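Local coordinates for protein peptidase S15/CocE/NonD (Thaumarchaeota archaeon SCGC AB-539-E09, PDB 4PF1) that is an aminopeptidase of the S15 family with an alpha/beta hydrolase fold, probably cleaving residues from peptide N-termini by a serine mechanism, at residues S377-A382 with P481-G486. Residues are numbered along the deposited sequence; the frame is centred on the assembly and turned at random.
Sequences SYETGA and PLRVAG
Arg483 takes hold of the Glu379 carboxylate side-on, with NE and NH2 each meeting a different oxygen. The two side chains cross at about a right angle, and the carboxylate and guanidinium planes are turned 49° apart; with this twist the two bonds of the salt bridge differ in geometry though hardly in length. NE meets Glu379 OE2 at 2.9 Å in a nearly straight bond (169° at the hydrogen), on the syn side of that oxygen, and OE2 lies in the guanidinium plane. NH2, by contrast, reaches OE1 of Glu379 at 3.0 Å from above the carboxylate plane, along a more bent path. Glu379 holds CG anti to its own nitrogen (chi1 -172°) and stays extended from there, reaching across to strand 482-486; in Arg483 the bend at chi3 turns the NE/NH2 edge of the guanidinium to the carboxylate. A water 2.6 Å from both Glu379 OE2 and Val484 O probably adds a second link, though other acceptors compete for its protons. Thr565 OG1, on the neighbouring strand 562-566, also bonds OE2, while His386 NE2 bonds OE1. An alanine in place of Arg483 removes both bonds and would probably leave the Glu379 carboxylate without this balancing charge, held by Thr565 and His386 but freer to turn. The contact thus joins the next-to-last strand of the large mixed sheet, 375-379, to strand 482-486, and the arginine charge probably helps keep the buried Glu379 ionised.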
loop_
_atom_site.group_PDB
_atom_site.type_symbol
_atom_site.label_atom_id
_atom_site.label_comp_id
_atom_site.label_asym_id
_atom_site.label_seq_id
_atom_site.Cartn_x
_atom_site.Cartn_y
_atom_site.Cartn_z
ATOM N N SER A 377 3.073 34.501 -2.651
ATOM C CA SER A 377 2.702 33.676 -1.506
ATOM C C SER A 377 1.552 32.732 -1.820
ATOM O O SER A 377 0.523 33.152 -2.357
ATOM C CB SER A 377 2.340 34.565 -0.318
ATOM O OG SER A 377 1.790 33.825 0.760
ATOM N N TYR A 378 1.725 31.453 -1.467
ATOM C CA TYR A 378 0.675 30.454 -1.616
ATOM C C TYR A 378 -0.084 30.372 -0.315
ATOM O O TYR A 378 0.514 30.148 0.743
ATOM C CB TYR A 378 1.253 29.087 -2.001
ATOM C CG TYR A 378 0.206 28.037 -2.318
ATOM C CD1 TYR A 378 -0.437 27.332 -1.301
ATOM C CD2 TYR A 378 -0.088 27.694 -3.634
ATOM C CE1 TYR A 378 -1.369 26.335 -1.587
ATOM C CE2 TYR A 378 -1.023 26.701 -3.933
ATOM C CZ TYR A 378 -1.654 26.018 -2.905
ATOM O OH TYR A 378 -2.545 25.016 -3.194
ATOM N N GLU A 379 -1.397 30.570 -0.385
ATOM C CA GLU A 379 -2.266 30.535 0.780
ATOM C C GLU A 379 -2.876 29.152 0.930
ATOM O O GLU A 379 -3.612 28.706 0.046
ATOM C CB GLU A 379 -3.361 31.609 0.652
ATOM C CG GLU A 379 -4.206 31.797 1.903
ATOM C CD GLU A 379 -5.316 32.824 1.777
ATOM O OE1 GLU A 379 -5.638 33.230 0.636
ATOM O OE2 GLU A 379 -5.872 33.220 2.825
ATOM N N THR A 380 -2.569 28.467 2.050
ATOM C CA THR A 380 -3.128 27.145 2.344
ATOM C C THR A 380 -4.589 27.321 2.790
ATOM O O THR A 380 -4.990 28.424 3.164
ATOM C CB THR A 380 -2.251 26.369 3.352
ATOM O OG1 THR A 380 -1.931 27.200 4.470
ATOM C CG2 THR A 380 -0.971 25.832 2.718
ATOM N N GLY A 381 -5.386 26.268 2.651
ATOM C CA GLY A 381 -6.819 26.325 2.924
ATOM C C GLY A 381 -7.574 26.792 1.695
ATOM O O GLY A 381 -8.411 26.060 1.160
ATOM N N ALA A 382 -7.246 28.013 1.212
ATOM C CA ALA A 382 -7.825 28.602 0.002
ATOM C C ALA A 382 -7.183 28.004 -1.265
ATOM O O ALA A 382 -7.822 27.983 -2.320
ATOM C CB ALA A 382 -7.637 30.112 0.017
ATOM N N PRO A 481 -14.869 32.323 6.874
ATOM C CA PRO A 481 -13.416 32.095 6.762
ATOM C C PRO A 481 -12.578 33.184 7.447
ATOM O O PRO A 481 -12.953 34.359 7.431
ATOM C CB PRO A 481 -13.178 32.079 5.251
ATOM C CG PRO A 481 -14.291 32.877 4.681
ATOM C CD PRO A 481 -15.473 32.602 5.552
ATOM N N LEU A 482 -11.449 32.780 8.063
ATOM C CA LEU A 482 -10.514 33.685 8.735
ATOM C C LEU A 482 -9.147 33.589 8.051
ATOM O O LEU A 482 -8.531 32.523 8.049
ATOM C CB LEU A 482 -10.414 33.341 10.233
ATOM C CG LEU A 482 -9.832 34.422 11.137
ATOM C CD1 LEU A 482 -10.626 34.540 12.415
ATOM C CD2 LEU A 482 -8.378 34.140 11.459
ATOM N N ARG A 483 -8.699 34.691 7.442
ATOM C CA ARG A 483 -7.439 34.751 6.700
ATOM C C ARG A 483 -6.317 35.324 7.552
ATOM O O ARG A 483 -6.477 36.399 8.125
ATOM C CB ARG A 483 -7.596 35.606 5.426
ATOM C CG ARG A 483 -8.630 35.095 4.422
ATOM C CD ARG A 483 -8.577 35.896 3.133
ATOM N NE ARG A 483 -7.336 35.654 2.390
ATOM C CZ ARG A 483 -6.739 36.552 1.614
ATOM N NH1 ARG A 483 -7.252 37.768 1.481
ATOM N NH2 ARG A 483 -5.614 36.250 0.983
ATOM N N VAL A 484 -5.168 34.627 7.605
ATOM C CA VAL A 484 -3.979 35.086 8.339
ATOM C C VAL A 484 -2.767 35.142 7.393
ATOM O O VAL A 484 -2.647 34.310 6.493
ATOM C CB VAL A 484 -3.663 34.246 9.610
ATOM C CG1 VAL A 484 -4.677 34.513 10.722
ATOM C CG2 VAL A 484 -3.563 32.751 9.293
ATOM N N ALA A 485 -1.897 36.142 7.583
ATOM C CA ALA A 485 -0.684 36.316 6.787
ATOM C C ALA A 485 0.429 36.937 7.628
ATOM O O ALA A 485 0.158 37.728 8.528
ATOM C CB ALA A 485 -0.967 37.178 5.566
ATOM N N GLY A 486 1.663 36.560 7.336
ATOM C CA GLY A 486 2.827 37.078 8.040
ATOM C C GLY A 486 3.345 36.170 9.131
ATOM O O GLY A 486 3.144 34.953 9.091
HETATM O O HOH W 1 -4.094 34.417 4.307
#